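Local coordinates for GTN Reductase (Agrobacterium tumefaciens, PDB 5N6G), which probably reduces activated carbon-carbon double bonds as an FMN-dependent ene-reductase of the Old Yellow Enzyme family, at residues R18-P23 / A324-K329; A48-T53 / K93-I98; V175-A180 / T227-S232. All blocks are in the same frame, centred on the assembly; numbering follows the deposited sequence.

Interaction 1 of 3, residues R18-P23 / A324-K329; sequences RIVMAP and AVAFGK. With FMN (flavin mononucleotide), chain B.
Val20 and Ala326 lie next to each other, both pointing into the TIM barrel, at the seam where its first and last strands meet. The strands run parallel, and four backbone hydrogen bonds zip them together. Val325 N reaches Arg18 O, Val20 N reaches Val325 O, Phe327 N reaches Val20 O and Ala22 N reaches Phe327 O.

Packing is tight inside the barrel. Val20 CB lies 3.8 Å from Ala326 CB. The methyl of Ala324 presses on the backbone, with its CB 3.3 Å from Arg18 O. Ala22 CB closes this row against Ala326 CB. The other face of the sheet carries Ile19 and Phe327. Ile19 CG1 lies anti to the carbonyl carbon (chi1 -67°), which puts CG2 against Phe327 CD2 at 3.9 Å. Val325 CG1 covers one face of the same ring near its rim. Helix 337-343 covers this side with Leu337, Val338 and Leu341.

The ends of the contact are looser. The Arg18 side chain leaves the seam and is partly exposed. Its NH1 is bonded to Asp323 O and its NH2 to Pro7 O. Lys329, also partly exposed, does not touch 18-23 and turns to the cofactor instead.

There the strand ends become a binding site for FMN. Pro23 O accepts from FMN O2' at 2.7 Å. Gly328 N gives a nearly straight bond to FMN O3P at 2.8 Å. FMN O2P takes both Lys329 N and Lys329 NZ, the latter at 2.8 Å. The phosphate charge is thus met by two amides and an ammonium group, probably helped by the start of helix 329-333.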
# COMPACT_ATOMS: atom_id res chain seq x y z
N ARG A 18 7.93 15.35 -6.66
CA ARG A 18 6.76 15.00 -5.87
C ARG A 18 5.77 14.15 -6.66
O ARG A 18 4.59 14.10 -6.32
CB ARG A 18 6.12 16.27 -5.33
CG ARG A 18 7.02 16.93 -4.30
CD ARG A 18 6.81 18.42 -4.23
NE ARG A 18 7.76 19.05 -3.30
CZ ARG A 18 7.49 19.38 -2.04
NH1 ARG A 18 6.29 19.14 -1.53
NH2 ARG A 18 8.43 19.94 -1.29
N ILE A 19 6.26 13.42 -7.66
CA ILE A 19 5.45 12.50 -8.44
C ILE A 19 5.79 11.10 -7.93
O ILE A 19 6.93 10.65 -8.04
CB ILE A 19 5.72 12.64 -9.95
CG1 ILE A 19 5.24 14.00 -10.47
CG2 ILE A 19 5.02 11.56 -10.76
CD1 ILE A 19 5.98 14.49 -11.73
N VAL A 20 4.82 10.43 -7.32
CA VAL A 20 5.02 9.15 -6.66
C VAL A 20 4.36 8.06 -7.50
O VAL A 20 3.27 8.26 -8.04
CB VAL A 20 4.46 9.21 -5.23
CG1 VAL A 20 4.54 7.87 -4.51
CG2 VAL A 20 5.17 10.30 -4.44
N MET A 21 5.02 6.92 -7.62
CA MET A 21 4.41 5.73 -8.21
C MET A 21 3.65 4.98 -7.13
O MET A 21 4.24 4.44 -6.17
CB MET A 21 5.46 4.83 -8.87
CG MET A 21 4.87 3.55 -9.43
SD MET A 21 6.11 2.63 -10.33
CE MET A 21 5.30 1.04 -10.55
N ALA A 22 2.33 4.97 -7.25
CA ALA A 22 1.48 4.28 -6.29
C ALA A 22 1.73 2.77 -6.32
O ALA A 22 2.20 2.22 -7.33
CB ALA A 22 0.01 4.56 -6.58
N PRO A 23 1.39 2.07 -5.24
CA PRO A 23 1.59 0.61 -5.20
C PRO A 23 0.64 -0.08 -6.17
O PRO A 23 -0.55 0.23 -6.22
CB PRO A 23 1.25 0.25 -3.75
CG PRO A 23 0.34 1.37 -3.27
CD PRO A 23 0.86 2.61 -3.97
N ALA A 324 2.57 15.84 -2.30
CA ALA A 324 2.98 15.01 -3.42
C ALA A 324 1.75 14.24 -3.87
O ALA A 324 0.78 14.10 -3.12
CB ALA A 324 4.12 14.05 -3.04
N VAL A 325 1.81 13.75 -5.11
CA VAL A 325 0.70 13.01 -5.72
C VAL A 325 1.23 11.67 -6.22
O VAL A 325 2.25 11.61 -6.91
CB VAL A 325 0.06 13.81 -6.87
CG1 VAL A 325 -0.96 12.94 -7.60
CG2 VAL A 325 -0.59 15.10 -6.34
N ALA A 326 0.53 10.60 -5.84
CA ALA A 326 0.84 9.26 -6.30
C ALA A 326 -0.12 8.89 -7.41
O ALA A 326 -1.34 9.04 -7.27
CB ALA A 326 0.75 8.27 -5.15
N PHE A 327 0.43 8.40 -8.50
CA PHE A 327 -0.33 7.97 -9.67
C PHE A 327 -0.22 6.47 -9.79
O PHE A 327 0.89 5.93 -9.70
CB PHE A 327 0.22 8.59 -10.94
CG PHE A 327 0.17 10.11 -10.98
CD1 PHE A 327 -0.90 10.76 -11.54
CD2 PHE A 327 1.23 10.87 -10.50
CE1 PHE A 327 -0.94 12.15 -11.62
CE2 PHE A 327 1.20 12.25 -10.56
CZ PHE A 327 0.13 12.88 -11.13
N GLY A 328 -1.35 5.80 -10.03
CA GLY A 328 -1.37 4.37 -10.22
C GLY A 328 -1.43 3.98 -11.68
O GLY A 328 -0.42 3.66 -12.30
N LYS A 329 -2.63 4.04 -12.28
CA LYS A 329 -2.79 3.56 -13.65
C LYS A 329 -1.91 4.32 -14.63
O LYS A 329 -1.42 3.74 -15.60
CB LYS A 329 -4.26 3.64 -14.06
CG LYS A 329 -5.12 2.62 -13.30
CD LYS A 329 -6.54 2.60 -13.82
CE LYS A 329 -7.28 3.87 -13.48
NZ LYS A 329 -7.34 4.15 -12.02
N1 FMN B . -3.23 -0.25 -3.89
C2 FMN B . -2.41 -0.66 -2.88
O2 FMN B . -2.36 -0.07 -1.78
N3 FMN B . -1.58 -1.75 -3.08
C4 FMN B . -1.52 -2.51 -4.23
O4 FMN B . -0.71 -3.44 -4.33
C4A FMN B . -2.42 -2.09 -5.28
N5 FMN B . -2.40 -2.74 -6.42
C5A FMN B . -3.14 -2.23 -7.47
C6 FMN B . -3.04 -2.84 -8.71
C7 FMN B . -3.67 -2.30 -9.82
C7M FMN B . -3.50 -2.99 -11.15
C8 FMN B . -4.42 -1.13 -9.70
C8M FMN B . -5.07 -0.49 -10.89
C9 FMN B . -4.55 -0.52 -8.45
C9A FMN B . -3.90 -1.06 -7.34
N10 FMN B . -3.91 -0.41 -6.09
C10 FMN B . -3.20 -0.91 -5.03
C1' FMN B . -4.55 0.92 -6.00
C2' FMN B . -3.63 2.00 -6.58
O2' FMN B . -2.45 2.14 -5.78
C3' FMN B . -4.31 3.36 -6.69
O3' FMN B . -4.82 3.75 -5.42
C4' FMN B . -5.46 3.39 -7.70
O4' FMN B . -5.03 2.87 -8.96
C5' FMN B . -6.06 4.77 -7.86
O5' FMN B . -5.07 5.69 -8.38
P FMN B . -5.02 6.21 -9.92
O1P FMN B . -6.32 6.96 -10.13
O2P FMN B . -4.97 4.95 -10.77
O3P FMN B . -3.80 7.05 -9.99

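Interaction 2 of 3, residues A48-T53 / K93-I98; sequences AGLIVT and KIVAQI. With FMN (flavin mononucleotide), chain B.
Ile51 and Ile94 cross at a slant where strands 50-57 and 94-99 run parallel in a beta-alpha-beta unit of the TIM barrel, linked by helix 74-89. Ile51 CG2 touches Ile94 CD1 at 3.8 Å. That same CD1 reaches on to Thr53 CG2, and these two side chains cross at about a right angle. Ile94 reaches both because its CG1 lies anti to the backbone N (chi1 -176°), which sends CD1 over the neighbouring strand.

The barrel interior is lined by other pairs. Val52 CG2 meets Val95 CG2 at 3.9 Å, and Leu50 CD1 reaches Val95 CG1 at 4.0 Å. Val52 CG1 packs on Gln97 CB.

Behind these contacts lies the backbone ladder. Ile51 N bonds to Lys93 O, Val95 N to Ile51 O and Thr53 N to Val95 O. Near the start of the pair, a water bridges Ala48 O and Lys93 N, accepting from the latter.

The next shell packs on both sides of the sheet. Ile83 and Thr84 of helix 74-89 cover Ile94, and Trp80 covers Thr53. Leu15 and Ile13 of strand 13-15 close over Leu50 and Val95 from the other side. Lys93 NZ is bonded to Ala14 O.

Gln97 extends from the strand to the flavin. Its amide makes a matched pair of bonds: FMN N3 gives to Gln97 OE1 at 2.9 Å, and Gln97 NE2 gives to FMN O2 at 3.0 Å. A weak bond from NE2 to Glu176 OE2 probably helps to set the amide orientation. The Gln97 backbone is tied by a side chain: Gln97 N donates to Thr53 OG1 at 3.0 Å.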
# COMPACT_ATOMS: atom_id res chain seq x y z
N ALA A 48 10.51 8.43 -11.08
CA ALA A 48 9.56 8.82 -10.05
C ALA A 48 10.31 9.37 -8.85
O ALA A 48 11.39 8.88 -8.50
CB ALA A 48 8.71 7.62 -9.63
N GLY A 49 9.76 10.42 -8.23
CA GLY A 49 10.33 10.90 -6.98
C GLY A 49 10.41 9.82 -5.92
O GLY A 49 11.39 9.73 -5.17
N LEU A 50 9.38 8.98 -5.86
CA LEU A 50 9.35 7.83 -4.97
C LEU A 50 8.53 6.73 -5.65
O LEU A 50 7.45 7.00 -6.18
CB LEU A 50 8.73 8.21 -3.62
CG LEU A 50 8.62 7.12 -2.57
CD1 LEU A 50 10.00 6.66 -2.14
CD2 LEU A 50 7.85 7.64 -1.40
N ILE A 51 9.05 5.50 -5.62
CA ILE A 51 8.28 4.32 -5.98
C ILE A 51 7.79 3.66 -4.71
O ILE A 51 8.60 3.40 -3.81
CB ILE A 51 9.14 3.33 -6.79
CG1 ILE A 51 9.49 3.91 -8.16
CG2 ILE A 51 8.40 2.00 -6.94
CD1 ILE A 51 10.51 3.08 -8.94
N VAL A 52 6.49 3.37 -4.64
CA VAL A 52 5.95 2.43 -3.66
C VAL A 52 5.75 1.12 -4.39
O VAL A 52 5.08 1.09 -5.43
CB VAL A 52 4.64 2.93 -3.03
CG1 VAL A 52 4.19 1.98 -1.94
CG2 VAL A 52 4.81 4.35 -2.49
N THR A 53 6.33 0.05 -3.87
CA THR A 53 6.19 -1.22 -4.55
C THR A 53 4.74 -1.69 -4.50
O THR A 53 3.95 -1.29 -3.64
CB THR A 53 7.04 -2.34 -3.94
OG1 THR A 53 6.58 -2.67 -2.61
CG2 THR A 53 8.51 -2.00 -3.88
N LYS A 93 14.27 6.42 -5.64
CA LYS A 93 14.03 6.02 -4.26
C LYS A 93 12.84 5.09 -4.25
O LYS A 93 11.91 5.23 -5.06
CB LYS A 93 13.76 7.24 -3.36
CG LYS A 93 14.92 8.22 -3.28
CD LYS A 93 16.08 7.64 -2.48
CE LYS A 93 17.38 8.41 -2.72
NZ LYS A 93 17.22 9.82 -2.32
N ILE A 94 12.85 4.11 -3.35
CA ILE A 94 11.81 3.08 -3.36
C ILE A 94 11.56 2.59 -1.95
O ILE A 94 12.49 2.35 -1.18
CB ILE A 94 12.22 1.94 -4.32
CG1 ILE A 94 11.12 0.90 -4.45
CG2 ILE A 94 13.56 1.31 -3.91
CD1 ILE A 94 11.37 -0.05 -5.62
N VAL A 95 10.27 2.45 -1.61
CA VAL A 95 9.83 1.90 -0.34
C VAL A 95 8.97 0.67 -0.62
O VAL A 95 8.24 0.60 -1.62
CB VAL A 95 9.05 2.92 0.51
CG1 VAL A 95 9.97 4.07 0.92
CG2 VAL A 95 7.83 3.44 -0.23
N ALA A 96 9.07 -0.31 0.27
CA ALA A 96 8.30 -1.54 0.15
C ALA A 96 6.96 -1.39 0.83
O ALA A 96 6.90 -0.98 2.00
CB ALA A 96 9.07 -2.70 0.80
N GLN A 97 5.88 -1.72 0.13
CA GLN A 97 4.55 -1.69 0.73
C GLN A 97 4.33 -3.01 1.45
O GLN A 97 3.91 -3.99 0.84
CB GLN A 97 3.44 -1.43 -0.29
CG GLN A 97 2.13 -1.21 0.46
CD GLN A 97 0.88 -1.14 -0.39
OE1 GLN A 97 0.58 -2.03 -1.20
NE2 GLN A 97 0.10 -0.11 -0.15
N ILE A 98 4.58 -3.04 2.75
CA ILE A 98 4.55 -4.31 3.48
C ILE A 98 3.11 -4.62 3.87
O ILE A 98 2.37 -3.76 4.38
CB ILE A 98 5.52 -4.28 4.68
CG1 ILE A 98 5.18 -3.19 5.71
CG2 ILE A 98 6.98 -4.15 4.15
CD1 ILE A 98 6.11 -3.26 6.96
N1 FMN B . -3.23 -0.25 -3.89
C2 FMN B . -2.41 -0.66 -2.88
O2 FMN B . -2.36 -0.07 -1.78
N3 FMN B . -1.58 -1.75 -3.08
C4 FMN B . -1.52 -2.51 -4.23
O4 FMN B . -0.71 -3.44 -4.33
C4A FMN B . -2.42 -2.09 -5.28
N5 FMN B . -2.40 -2.74 -6.42
C5A FMN B . -3.14 -2.23 -7.47
C6 FMN B . -3.04 -2.84 -8.71
C7 FMN B . -3.67 -2.30 -9.82
C7M FMN B . -3.50 -2.99 -11.15
C8 FMN B . -4.42 -1.13 -9.70
C8M FMN B . -5.07 -0.49 -10.89
C9 FMN B . -4.55 -0.52 -8.45
C9A FMN B . -3.90 -1.06 -7.34
N10 FMN B . -3.91 -0.41 -6.09
C10 FMN B . -3.20 -0.91 -5.03
C1' FMN B . -4.55 0.92 -6.00
C2' FMN B . -3.63 2.00 -6.58
O2' FMN B . -2.45 2.14 -5.78
C3' FMN B . -4.31 3.36 -6.69
O3' FMN B . -4.82 3.75 -5.42
C4' FMN B . -5.46 3.39 -7.70
O4' FMN B . -5.03 2.87 -8.96
C5' FMN B . -6.06 4.77 -7.86
O5' FMN B . -5.07 5.69 -8.38
P FMN B . -5.02 6.21 -9.92
O1P FMN B . -6.32 6.96 -10.13
O2P FMN B . -4.97 4.95 -10.77
O3P FMN B . -3.80 7.05 -9.99
O HOH W 1 12.27 6.27 -7.87

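Interaction 3 of 3, residues V175-A180 / T227-S232; sequences VEIHAA and TGIRLS. With FMN (flavin mononucleotide), chain B; 8OZ (2-Phenylacrylic acid), chain C.
Glu176 (chi1 176°) and Arg230 (chi1 -168°) both carry CG anti to the backbone N. These torsions send both chains into the barrel, where they cross at a slant with the carboxylate and guanidinium planes only 12° apart. Glu176 OE2 rests on Arg230 CB at 3.4 Å. It lies well out of the guanidinium plane, 4.2 Å from Arg230 NE, so the opposite charges probably attract, though no N-H points at the oxygen.

The guanidinium serves the cofactor. Arg230 NH1 gives to FMN O2 at 2.8 Å, and Arg230 NH2 gives to FMN O3' at 3.1 Å. Its positive charge would probably stabilise negative charge on the reduced flavin near O2.

His178 serves the ligand. Its NE2 donates to carboxyl atom O of 2-phenylacrylic acid at 2.9 Å. Ala180 N donates to His178 ND1 in the ring plane, which helps fix the ring rotation. Asn181 ND2 is also bonded to the ligand.

The strands pair in parallel through Gly228 N to Val175 O, Ile177 N to Gly228 O and Arg230 N to Ile177 O. Outside, Val218 and Ile222 of helix 204-222 cover Val175 and Thr227. Strand 94-99 flanks 175-178, and strand 263-267 flanks 227-231, where His265 ND1 bonds Glu176 OE1.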
# COMPACT_ATOMS: atom_id res chain seq x y z
N VAL A 175 9.66 1.75 4.26
CA VAL A 175 8.47 0.95 4.02
C VAL A 175 7.23 1.83 4.08
O VAL A 175 7.18 2.83 4.80
CB VAL A 175 8.29 -0.22 5.01
CG1 VAL A 175 9.53 -1.12 5.00
CG2 VAL A 175 7.98 0.25 6.42
N GLU A 176 6.22 1.41 3.35
CA GLU A 176 4.86 1.90 3.50
C GLU A 176 4.03 0.78 4.10
O GLU A 176 3.87 -0.28 3.48
CB GLU A 176 4.27 2.34 2.16
CG GLU A 176 2.81 2.78 2.26
CD GLU A 176 2.24 3.32 0.95
OE1 GLU A 176 2.46 4.52 0.62
OE2 GLU A 176 1.53 2.55 0.27
N ILE A 177 3.50 1.00 5.29
CA ILE A 177 2.60 0.01 5.88
C ILE A 177 1.28 0.05 5.13
O ILE A 177 0.63 1.09 5.05
CB ILE A 177 2.40 0.28 7.38
CG1 ILE A 177 3.69 0.08 8.16
CG2 ILE A 177 1.33 -0.62 7.93
CD1 ILE A 177 3.70 0.80 9.51
N HIS A 178 0.86 -1.09 4.57
CA HIS A 178 -0.44 -1.17 3.91
C HIS A 178 -1.54 -1.22 4.96
O HIS A 178 -1.82 -2.28 5.54
CB HIS A 178 -0.52 -2.38 3.01
CG HIS A 178 -1.61 -2.31 1.99
ND1 HIS A 178 -2.74 -1.53 2.15
CD2 HIS A 178 -1.73 -2.89 0.77
CE1 HIS A 178 -3.50 -1.63 1.07
NE2 HIS A 178 -2.92 -2.46 0.23
N ALA A 179 -2.21 -0.09 5.19
CA ALA A 179 -3.30 -0.04 6.16
C ALA A 179 -4.57 0.42 5.48
O ALA A 179 -5.41 1.10 6.08
CB ALA A 179 -2.96 0.87 7.33
N ALA A 180 -4.74 0.00 4.22
CA ALA A 180 -5.76 0.49 3.34
C ALA A 180 -6.51 -0.68 2.69
O ALA A 180 -6.22 -1.86 2.94
CB ALA A 180 -5.15 1.42 2.27
N THR A 227 9.52 5.12 7.92
CA THR A 227 8.22 4.45 8.03
C THR A 227 7.11 5.37 7.55
O THR A 227 6.94 6.48 8.08
CB THR A 227 7.95 4.01 9.47
OG1 THR A 227 9.03 3.19 9.94
CG2 THR A 227 6.65 3.24 9.55
N GLY A 228 6.33 4.91 6.57
CA GLY A 228 5.10 5.58 6.17
C GLY A 228 3.93 4.62 6.22
O GLY A 228 4.07 3.46 6.60
N ILE A 229 2.75 5.13 5.89
CA ILE A 229 1.54 4.32 6.00
C ILE A 229 0.56 4.78 4.93
O ILE A 229 0.45 5.97 4.65
CB ILE A 229 0.92 4.43 7.41
CG1 ILE A 229 -0.26 3.49 7.59
CG2 ILE A 229 0.58 5.89 7.74
CD1 ILE A 229 -0.60 3.23 9.05
N ARG A 230 -0.20 3.84 4.38
CA ARG A 230 -1.26 4.14 3.44
C ARG A 230 -2.62 3.94 4.11
O ARG A 230 -2.87 2.89 4.70
CB ARG A 230 -1.16 3.27 2.19
CG ARG A 230 -2.08 3.77 1.08
CD ARG A 230 -1.90 3.05 -0.22
NE ARG A 230 -2.06 3.99 -1.33
CZ ARG A 230 -2.54 3.68 -2.53
NH1 ARG A 230 -3.01 2.49 -2.79
NH2 ARG A 230 -2.57 4.61 -3.47
N LEU A 231 -3.52 4.91 3.94
CA LEU A 231 -4.84 4.91 4.55
C LEU A 231 -5.89 5.20 3.48
O LEU A 231 -5.61 5.90 2.50
CB LEU A 231 -4.95 5.98 5.67
CG LEU A 231 -3.93 5.85 6.78
CD1 LEU A 231 -3.97 7.14 7.64
CD2 LEU A 231 -4.23 4.58 7.59
N SER A 232 -7.10 4.68 3.67
CA SER A 232 -8.16 4.83 2.68
C SER A 232 -9.49 4.91 3.43
O SER A 232 -10.19 3.90 3.61
CB SER A 232 -8.15 3.67 1.67
OG SER A 232 -8.17 2.40 2.33
N1 FMN B . -3.23 -0.25 -3.89
C2 FMN B . -2.41 -0.66 -2.88
O2 FMN B . -2.36 -0.07 -1.78
N3 FMN B . -1.58 -1.75 -3.08
C4 FMN B . -1.52 -2.51 -4.23
O4 FMN B . -0.71 -3.44 -4.33
C4A FMN B . -2.42 -2.09 -5.28
N5 FMN B . -2.40 -2.74 -6.42
C5A FMN B . -3.14 -2.23 -7.47
C6 FMN B . -3.04 -2.84 -8.71
C7 FMN B . -3.67 -2.30 -9.82
C7M FMN B . -3.50 -2.99 -11.15
C8 FMN B . -4.42 -1.13 -9.70
C8M FMN B . -5.07 -0.49 -10.89
C9 FMN B . -4.55 -0.52 -8.45
C9A FMN B . -3.90 -1.06 -7.34
N10 FMN B . -3.91 -0.41 -6.09
C10 FMN B . -3.20 -0.91 -5.03
C1' FMN B . -4.55 0.92 -6.00
C2' FMN B . -3.63 2.00 -6.58
O2' FMN B . -2.45 2.14 -5.78
C3' FMN B . -4.31 3.36 -6.69
O3' FMN B . -4.82 3.75 -5.42
C4' FMN B . -5.46 3.39 -7.70
O4' FMN B . -5.03 2.87 -8.96
C5' FMN B . -6.06 4.77 -7.86
O5' FMN B . -5.07 5.69 -8.38
P FMN B . -5.02 6.21 -9.92
O1P FMN B . -6.32 6.96 -10.13
O2P FMN B . -4.97 4.95 -10.77
O3P FMN B . -3.80 7.05 -9.99
C4 8OZ C . -5.66 -4.96 -7.07
C5 8OZ C . -5.57 -6.33 -7.17
C6 8OZ C . -5.11 -7.07 -6.10
C7 8OZ C . -4.71 -6.44 -4.94
C8 8OZ C . -5.04 -3.24 -3.02
C 8OZ C . -3.11 -4.76 -3.06
O 8OZ C . -4.57 -2.57 -2.14
C1 8OZ C . -4.24 -4.37 -3.62
C2 8OZ C . -4.78 -5.05 -4.83
C3 8OZ C . -5.27 -4.32 -5.90
O1 8OZ C . -6.25 -3.05 -3.49
O HOH W 2 -7.47 2.76 5.80

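How the interactions relate
All three contacts are buried core pairings of neighbouring parallel strands in one eight-stranded barrel. Interaction 1 closes the barrel, and the other two nest within its loop. Backbone hydrogen bonds join Met21 to Leu50 and Val52, and Glu176 to Ala96 and Ile98. Partly exposed residues occur only at the ends of interactions 1 (Arg18, Lys329) and 2 (Lys93); interaction 3 is wholly buried. Their holds on FMN overlap: interactions 2 and 3 share O2, interactions 1 and 3 the ribityl chain, while the phosphate belongs to interaction 1. Interaction 2 is largely apolar, with Gln97 as its polar end. Interaction 3, the most central, carries charged groups and also holds 2-phenylacrylic acid. Pro23 packs against both Gln97 and Arg230.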